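Local coordinates for protein eukaryotic translation initiation factor 2D (Homo sapiens, PDB 5OA9) that delivers tRNA to the P-site of the 40S ribosomal subunit without GTP during translation initiation, its C-terminal part, present here, ending in a SUI1 domain, at residues 114-119 with 194-199; 130-135 with 167-172. One frame throughout, in Å; residues are numbered along the deposited sequence.

Contact 1 (114-119 with 194-199)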
ATOM      1  N   PRO A 114      -1.053  -0.568  -9.003  1.00 45.75           N
ATOM      2  CA  PRO A 114      -2.379  -0.625  -9.622  1.00 41.51           C
ATOM      3  C   PRO A 114      -2.778  -2.029 -10.059  1.00 42.31           C
ATOM      4  O   PRO A 114      -1.926  -2.892 -10.265  1.00 42.35           O
ATOM      5  CB  PRO A 114      -2.239   0.279 -10.851  1.00 42.78           C
ATOM      6  CG  PRO A 114      -0.771   0.339 -11.118  1.00 56.76           C
ATOM      7  CD  PRO A 114      -0.108   0.254  -9.776  1.00 50.63           C
ATOM      8  N   ILE A 115      -4.078  -2.234 -10.195  1.00 38.21           N
ATOM      9  CA  ILE A 115      -4.606  -3.370 -10.936  1.00 34.97           C
ATOM     10  C   ILE A 115      -4.213  -3.170 -12.388  1.00 45.56           C
ATOM     11  O   ILE A 115      -4.310  -2.056 -12.909  1.00 40.54           O
ATOM     12  CB  ILE A 115      -6.120  -3.474 -10.777  1.00 33.86           C
ATOM     13  CG1 ILE A 115      -6.440  -3.836  -9.328  1.00 35.12           C
ATOM     14  CG2 ILE A 115      -6.722  -4.503 -11.779  1.00 34.18           C
ATOM     15  CD1 ILE A 115      -7.880  -3.648  -8.945  1.00 42.15           C
ATOM     16  N   ASP A 116      -3.735  -4.234 -13.026  1.00 38.18           N
ATOM     17  CA  ASP A 116      -3.171  -4.126 -14.362  1.00 34.71           C
ATOM     18  C   ASP A 116      -3.981  -4.945 -15.364  1.00 35.16           C
ATOM     19  O   ASP A 116      -4.163  -6.145 -15.187  1.00 39.83           O
ATOM     20  CB  ASP A 116      -1.706  -4.577 -14.348  1.00 41.39           C
ATOM     21  CG  ASP A 116      -1.060  -4.511 -15.718  1.00 56.70           C
ATOM     22  OD1 ASP A 116      -0.855  -3.387 -16.232  1.00 59.07           O
ATOM     23  OD2 ASP A 116      -0.746  -5.585 -16.277  1.00 58.96           O
ATOM     24  N   ILE A 117      -4.479  -4.276 -16.404  1.00 34.28           N
ATOM     25  CA  ILE A 117      -5.299  -4.906 -17.431  1.00 34.01           C
ATOM     26  C   ILE A 117      -4.557  -4.866 -18.758  1.00 39.74           C
ATOM     27  O   ILE A 117      -4.074  -3.807 -19.166  1.00 38.52           O
ATOM     28  CB  ILE A 117      -6.655  -4.189 -17.592  1.00 33.77           C
ATOM     29  CG1 ILE A 117      -7.368  -4.064 -16.244  1.00 40.58           C
ATOM     30  CG2 ILE A 117      -7.517  -4.879 -18.635  1.00 36.33           C
ATOM     31  CD1 ILE A 117      -8.515  -3.072 -16.256  1.00 41.28           C
ATOM     32  N   THR A 118      -4.465  -6.011 -19.425  1.00 37.74           N
ATOM     33  CA  THR A 118      -3.786  -6.098 -20.710  1.00 35.28           C
ATOM     34  C   THR A 118      -4.616  -6.890 -21.706  1.00 37.44           C
ATOM     35  O   THR A 118      -5.519  -7.638 -21.325  1.00 41.91           O
ATOM     36  CB  THR A 118      -2.390  -6.756 -20.591  1.00 40.76           C
ATOM     37  OG1 THR A 118      -2.491  -7.981 -19.851  1.00 37.51           O
ATOM     38  CG2 THR A 118      -1.418  -5.832 -19.879  1.00 42.96           C
ATOM     39  N   LEU A 119      -4.303  -6.719 -22.984  1.00 38.77           N
ATOM     40  CA  LEU A 119      -4.901  -7.520 -24.036  1.00 38.41           C
ATOM     41  C   LEU A 119      -3.837  -8.437 -24.623  1.00 52.52           C
ATOM     42  O   LEU A 119      -2.743  -7.992 -24.973  1.00 48.75           O
ATOM     43  CB  LEU A 119      -5.506  -6.634 -25.138  1.00 39.57           C
ATOM     44  CG  LEU A 119      -6.769  -5.862 -24.745  1.00 46.68           C
ATOM     45  CD1 LEU A 119      -7.086  -4.774 -25.770  1.00 42.52           C
ATOM     46  CD2 LEU A 119      -7.948  -6.819 -24.580  1.00 42.47           C
ATOM     47  N   HIS A 194      -5.817   3.779  -9.439  1.00 38.08           N
ATOM     48  CA  HIS A 194      -5.411   2.427  -9.041  1.00 37.51           C
ATOM     49  C   HIS A 194      -5.649   1.368 -10.127  1.00 40.45           C
ATOM     50  O   HIS A 194      -5.528   0.170  -9.880  1.00 40.22           O
ATOM     51  CB  HIS A 194      -6.137   2.029  -7.759  1.00 38.22           C
ATOM     52  CG  HIS A 194      -5.733   2.856  -6.580  1.00 48.72           C
ATOM     53  ND1 HIS A 194      -6.631   3.597  -5.846  1.00 57.30           N
ATOM     54  CD2 HIS A 194      -4.514   3.095  -6.043  1.00 46.35           C
ATOM     55  CE1 HIS A 194      -5.984   4.245  -4.891  1.00 54.50           C
ATOM     56  NE2 HIS A 194      -4.700   3.962  -4.990  1.00 51.82           N
ATOM     57  N   ILE A 195      -5.974   1.812 -11.335  1.00 41.23           N
ATOM     58  CA  ILE A 195      -6.172   0.883 -12.440  1.00 39.92           C
ATOM     59  C   ILE A 195      -5.314   1.290 -13.625  1.00 43.60           C
ATOM     60  O   ILE A 195      -5.311   2.453 -14.027  1.00 40.45           O
ATOM     61  CB  ILE A 195      -7.651   0.817 -12.875  1.00 43.56           C
ATOM     62  CG1 ILE A 195      -8.566   0.716 -11.655  1.00 46.89           C
ATOM     63  CG2 ILE A 195      -7.891  -0.367 -13.813  1.00 37.34           C
ATOM     64  CD1 ILE A 195     -10.015   0.906 -11.975  1.00 54.34           C
ATOM     65  N   GLN A 196      -4.555   0.339 -14.157  1.00 32.80           N
ATOM     66  CA  GLN A 196      -3.798   0.571 -15.379  1.00 35.98           C
ATOM     67  C   GLN A 196      -4.397  -0.241 -16.525  1.00 38.16           C
ATOM     68  O   GLN A 196      -4.811  -1.388 -16.336  1.00 36.75           O
ATOM     69  CB  GLN A 196      -2.319   0.205 -15.186  1.00 38.46           C
ATOM     70  CG  GLN A 196      -1.461   1.314 -14.615  1.00 48.98           C
ATOM     71  CD  GLN A 196      -0.030   0.869 -14.363  1.00 52.28           C
ATOM     72  OE1 GLN A 196       0.250  -0.329 -14.255  1.00 57.32           O
ATOM     73  NE2 GLN A 196       0.881   1.829 -14.266  1.00 61.54           N
ATOM     74  N   GLY A 197      -4.457   0.352 -17.716  1.00 34.27           N
ATOM     75  CA  GLY A 197      -4.902  -0.384 -18.891  1.00 38.77           C
ATOM     76  C   GLY A 197      -6.298  -0.077 -19.408  1.00 36.31           C
ATOM     77  O   GLY A 197      -6.696  -0.585 -20.464  1.00 35.08           O
ATOM     78  N   LEU A 198      -7.051   0.749 -18.689  1.00 36.50           N
ATOM     79  CA  LEU A 198      -8.385   1.138 -19.158  1.00 37.27           C
ATOM     80  C   LEU A 198      -8.323   1.985 -20.429  1.00 39.16           C
ATOM     81  O   LEU A 198      -9.317   2.114 -21.150  1.00 37.65           O
ATOM     82  CB  LEU A 198      -9.139   1.895 -18.068  1.00 36.74           C
ATOM     83  CG  LEU A 198      -9.568   1.042 -16.880  1.00 40.18           C
ATOM     84  CD1 LEU A 198     -10.233   1.925 -15.829  1.00 40.19           C
ATOM     85  CD2 LEU A 198     -10.496  -0.076 -17.365  1.00 42.00           C
ATOM     86  N   GLU A 199      -7.152   2.549 -20.711  1.00 36.54           N
ATOM     87  CA  GLU A 199      -6.966   3.355 -21.909  1.00 40.44           C
ATOM     88  C   GLU A 199      -7.024   2.464 -23.150  1.00 34.56           C
ATOM     89  O   GLU A 199      -7.097   2.952 -24.284  1.00 39.95           O
ATOM     90  CB  GLU A 199      -5.636   4.125 -21.846  1.00 46.70           C
ATOM     91  CG  GLU A 199      -4.368   3.285 -22.044  1.00 38.34           C
ATOM     92  CD  GLU A 199      -3.965   2.479 -20.810  1.00 43.44           C
ATOM     93  OE1 GLU A 199      -4.596   2.639 -19.740  1.00 39.66           O
ATOM     94  OE2 GLU A 199      -3.008   1.680 -20.914  1.00 41.15           O
TER

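Contact 2 (130-135 with 167-172)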
ATOM      1  N   VAL A 130      -6.648  -9.834 -19.842  1.00 35.08           N
ATOM      2  CA  VAL A 130      -5.910 -10.366 -18.692  1.00 37.12           C
ATOM      3  C   VAL A 130      -5.851  -9.345 -17.559  1.00 41.22           C
ATOM      4  O   VAL A 130      -5.479  -8.183 -17.762  1.00 36.28           O
ATOM      5  CB  VAL A 130      -4.471 -10.787 -19.089  1.00 37.36           C
ATOM      6  CG1 VAL A 130      -3.680 -11.281 -17.875  1.00 37.78           C
ATOM      7  CG2 VAL A 130      -4.499 -11.851 -20.182  1.00 41.25           C
ATOM      8  N   VAL A 131      -6.220  -9.782 -16.361  1.00 35.98           N
ATOM      9  CA  VAL A 131      -6.340  -8.881 -15.223  1.00 36.93           C
ATOM     10  C   VAL A 131      -5.458  -9.326 -14.064  1.00 42.82           C
ATOM     11  O   VAL A 131      -5.656 -10.413 -13.510  1.00 37.02           O
ATOM     12  CB  VAL A 131      -7.804  -8.789 -14.738  1.00 36.41           C
ATOM     13  CG1 VAL A 131      -7.944  -7.674 -13.709  1.00 37.55           C
ATOM     14  CG2 VAL A 131      -8.743  -8.554 -15.917  1.00 34.80           C
ATOM     15  N   ARG A 132      -4.501  -8.480 -13.685  1.00 34.14           N
ATOM     16  CA  ARG A 132      -3.520  -8.838 -12.668  1.00 31.93           C
ATOM     17  C   ARG A 132      -3.548  -7.927 -11.439  1.00 37.64           C
ATOM     18  O   ARG A 132      -4.057  -6.807 -11.497  1.00 37.94           O
ATOM     19  CB  ARG A 132      -2.113  -8.835 -13.272  1.00 39.40           C
ATOM     20  CG  ARG A 132      -1.901  -9.921 -14.311  1.00 42.18           C
ATOM     21  CD  ARG A 132      -0.577  -9.773 -15.047  1.00 42.33           C
ATOM     22  NE  ARG A 132      -0.370 -10.890 -15.962  1.00 40.83           N
ATOM     23  CZ  ARG A 132       0.413 -10.853 -17.035  1.00 50.46           C
ATOM     24  NH1 ARG A 132       1.067  -9.742 -17.351  1.00 50.87           N
ATOM     25  NH2 ARG A 132       0.531 -11.928 -17.803  1.00 45.22           N
ATOM     26  N   ASN A 133      -3.015  -8.455 -10.336  1.00 37.33           N
ATOM     27  CA  ASN A 133      -2.874  -7.759  -9.050  1.00 37.28           C
ATOM     28  C   ASN A 133      -4.175  -7.489  -8.302  1.00 38.60           C
ATOM     29  O   ASN A 133      -4.236  -6.592  -7.464  1.00 36.52           O
ATOM     30  CB  ASN A 133      -2.124  -6.441  -9.244  1.00 39.43           C
ATOM     31  CG  ASN A 133      -0.642  -6.603  -9.072  1.00 65.71           C
ATOM     32  OD1 ASN A 133      -0.115  -6.421  -7.973  1.00 79.84           O
ATOM     33  ND2 ASN A 133       0.044  -6.972 -10.148  1.00 65.87           N
ATOM     34  N   LEU A 134      -5.203  -8.279  -8.581  1.00 33.21           N
ATOM     35  CA  LEU A 134      -6.473  -8.161  -7.865  1.00 38.62           C
ATOM     36  C   LEU A 134      -6.305  -8.392  -6.356  1.00 38.15           C
ATOM     37  O   LEU A 134      -6.947  -7.739  -5.536  1.00 36.00           O
ATOM     38  CB  LEU A 134      -7.496  -9.149  -8.434  1.00 30.90           C
ATOM     39  CG  LEU A 134      -7.974  -8.813  -9.858  1.00 35.94           C
ATOM     40  CD1 LEU A 134      -8.738 -10.006 -10.445  1.00 34.21           C
ATOM     41  CD2 LEU A 134      -8.859  -7.578  -9.860  1.00 35.15           C
ATOM     42  N   GLU A 135      -5.428  -9.313  -5.986  1.00 35.92           N
ATOM     43  CA  GLU A 135      -5.283  -9.655  -4.580  1.00 33.35           C
ATOM     44  C   GLU A 135      -4.697  -8.511  -3.752  1.00 34.49           C
ATOM     45  O   GLU A 135      -4.976  -8.410  -2.559  1.00 38.07           O
ATOM     46  CB  GLU A 135      -4.442 -10.914  -4.445  1.00 36.48           C
ATOM     47  CG  GLU A 135      -5.149 -12.130  -5.074  1.00 36.95           C
ATOM     48  CD  GLU A 135      -4.175 -13.200  -5.526  1.00 59.53           C
ATOM     49  OE1 GLU A 135      -3.544 -13.029  -6.595  1.00 59.24           O
ATOM     50  OE2 GLU A 135      -4.040 -14.215  -4.810  1.00 54.12           O
ATOM     51  N   SER A 167       0.656 -16.187  -7.376  1.00 74.64           N
ATOM     52  CA  SER A 167       0.002 -15.012  -7.948  1.00 64.45           C
ATOM     53  C   SER A 167      -0.975 -15.448  -9.027  1.00 48.33           C
ATOM     54  O   SER A 167      -0.684 -16.359  -9.805  1.00 51.69           O
ATOM     55  CB  SER A 167       1.027 -14.036  -8.524  1.00 73.19           C
ATOM     56  OG  SER A 167       1.649 -13.288  -7.496  1.00 82.24           O
ATOM     57  N   LEU A 168      -2.137 -14.807  -9.073  1.00 44.68           N
ATOM     58  CA  LEU A 168      -3.168 -15.209 -10.017  1.00 41.79           C
ATOM     59  C   LEU A 168      -3.572 -14.085 -10.953  1.00 36.04           C
ATOM     60  O   LEU A 168      -3.528 -12.900 -10.591  1.00 40.18           O
ATOM     61  CB  LEU A 168      -4.407 -15.707  -9.277  1.00 35.91           C
ATOM     62  CG  LEU A 168      -4.234 -16.839  -8.269  1.00 38.88           C
ATOM     63  CD1 LEU A 168      -5.560 -17.115  -7.583  1.00 48.36           C
ATOM     64  CD2 LEU A 168      -3.721 -18.086  -8.958  1.00 43.50           C
ATOM     65  N   GLN A 169      -3.984 -14.471 -12.158  1.00 37.51           N
ATOM     66  CA  GLN A 169      -4.599 -13.541 -13.089  1.00 39.94           C
ATOM     67  C   GLN A 169      -5.937 -14.092 -13.573  1.00 40.59           C
ATOM     68  O   GLN A 169      -6.135 -15.311 -13.660  1.00 40.99           O
ATOM     69  CB  GLN A 169      -3.673 -13.269 -14.276  1.00 41.63           C
ATOM     70  CG  GLN A 169      -3.292 -14.512 -15.075  1.00 42.66           C
ATOM     71  CD  GLN A 169      -2.267 -14.202 -16.158  1.00 45.70           C
ATOM     72  OE1 GLN A 169      -1.385 -13.365 -15.969  1.00 47.20           O
ATOM     73  NE2 GLN A 169      -2.388 -14.869 -17.299  1.00 46.65           N
ATOM     74  N   VAL A 170      -6.861 -13.185 -13.859  1.00 36.37           N
ATOM     75  CA  VAL A 170      -8.132 -13.559 -14.455  1.00 35.62           C
ATOM     76  C   VAL A 170      -8.015 -13.360 -15.961  1.00 34.21           C
ATOM     77  O   VAL A 170      -7.512 -12.322 -16.418  1.00 38.21           O
ATOM     78  CB  VAL A 170      -9.297 -12.716 -13.890  1.00 37.29           C
ATOM     79  CG1 VAL A 170     -10.587 -12.957 -14.683  1.00 37.43           C
ATOM     80  CG2 VAL A 170      -9.493 -13.015 -12.408  1.00 36.11           C
ATOM     81  N   GLN A 171      -8.446 -14.359 -16.719  1.00 35.24           N
ATOM     82  CA  GLN A 171      -8.486 -14.256 -18.174  1.00 40.80           C
ATOM     83  C   GLN A 171      -9.917 -14.326 -18.667  1.00 42.40           C
ATOM     84  O   GLN A 171     -10.673 -15.218 -18.281  1.00 42.51           O
ATOM     85  CB  GLN A 171      -7.656 -15.365 -18.814  1.00 39.87           C
ATOM     86  CG  GLN A 171      -6.208 -15.333 -18.381  1.00 47.75           C
ATOM     87  CD  GLN A 171      -5.398 -16.478 -18.944  1.00 55.91           C
ATOM     88  OE1 GLN A 171      -4.310 -16.770 -18.459  1.00 51.66           O
ATOM     89  NE2 GLN A 171      -5.923 -17.132 -19.975  1.00 62.81           N
ATOM     90  N   ILE A 172     -10.292 -13.380 -19.522  1.00 42.89           N
ATOM     91  CA  ILE A 172     -11.611 -13.409 -20.141  1.00 39.13           C
ATOM     92  C   ILE A 172     -11.470 -13.443 -21.659  1.00 40.80           C
ATOM     93  O   ILE A 172     -10.697 -12.670 -22.235  1.00 39.50           O
ATOM     94  CB  ILE A 172     -12.461 -12.193 -19.725  1.00 38.26           C
ATOM     95  CG1 ILE A 172     -12.289 -11.885 -18.232  1.00 34.78           C
ATOM     96  CG2 ILE A 172     -13.921 -12.430 -20.074  1.00 38.48           C
ATOM     97  CD1 ILE A 172     -11.296 -10.743 -17.937  1.00 39.13           C
TER
HETATM   98  O   HOH W   1      -5.399 -10.737 -10.393  1.00 42.30           O
HETATM   99  O   HOH W   2      -1.637 -10.961 -10.318  1.00 39.65           O

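Contact 1 (114-119 with 194-199)
The carbonyl O of Ile-115 takes the N-H of Gln-196 at 2.7 Å, almost straight at the hydrogen (176°), and the CA-H of Ile-195 also leans on this oxygen. Two further backbone bonds flank it: Ile-115 N reaches His-194 O at 2.8 Å, and Ile-117 N reaches Gln-196 O at 2.9 Å. The ladder is parallel, pairing Ile-115 with Ile-195 and Asp-116 with Gln-196. Over the Asp-116 face, the extended side chain of Gln-196 lies against the ring of Pro-114, whose CG is 3.4 Å from both CD and OE1 of the amide. CG of Gln-196 stands beside its own backbone N (chi1 -86°), which turns the chain back toward the proline. On the isoleucine face, CD1 of Ile-117 meets Ile-195 CG2 at 3.7 Å and Leu-198 CD2 at 3.8 Å; helix 177-187 packs there through Leu-180, Leu-184 and Leu-185. Gly-197, at a positive phi of 105°, turns the chain out of the strand into the 3-10 turn that begins at Leu-198, and its CA-H approaches Ile-117 O. The short strand 195-196 thus forms the parallel edge of the mixed sheet in the alpha/beta SUI1 fold.

Contact 2 (130-135 with 167-172)
Gln-169 OE1 receives two N-H groups from Arg-132: a bond of 2.7 Å from NE and a weak one from NH2 at 3.0 Å. The oxygen sits at the edge of the guanidinium and in its plane, and the two planar groups are nearly coplanar (28° apart) at the ends of side chains running side by side. Gln-169 gets there with CG between its backbone N and carbonyl carbon (chi1 59°). Its other amide atom, NE2, donates to Gln-171 OE1 at 2.9 Å, fixing which way round the amide lies, while CG1 of Val-130 packs over one face of the amide.

Between the backbones, Val-131 and Val-170 form an antiparallel hydrogen-bonded pair, with distances of 2.9 Å from Val-131 N to Val-170 O and 3.0 Å from Val-170 N to Val-131 O. This joins two inner strands of the SUI1 alpha/beta fold, with helix 141-152 on the face of Val-131 and Val-170. Where the chain leaves strand 126-132 at Asn-133, water fills in for direct backbone bonds. One water bridges Val-131 O, Leu-168 O and Leu-134 N, and a second links Leu-168 O to Asn-133 N; Leu-168 O thus accepts from both. Leu-168 N makes a weak, long bond to Glu-135 OE1.

Apolar contacts lie on the face of Val-131 and Val-170. The side chains of Leu-134 and Val-170 cross at about a right angle, CD1 of Leu-134 meeting CG2 of Val-170 at 3.7 Å, and Val-131 CG2 meets Ile-172 CD1 at 3.9 Å.

How the contacts relate
From the N terminus, the chain passes through the SWIB/MDM2 region before entering strand 115-122, the first strand of the SUI1 sheet, and turns back directly into strand 126-132. After helix 141-152 and edge strand 156-160, strand 168-173 returns beside 126-132, where contact 2 closes its loop. Helix 177-187 follows, and strand 195-196 then comes to lie on the other side of 115-122, closing the larger loop of contact 1, within which contact 2 is nested. The two contacts meet through neighbouring strands: Asp-116 O pairs with Arg-132 N, and Thr-118 O with Val-130 N. With the hairpin of 115-122 and 126-132 between them, they join four adjacent strands, from 168-173 to 195-196.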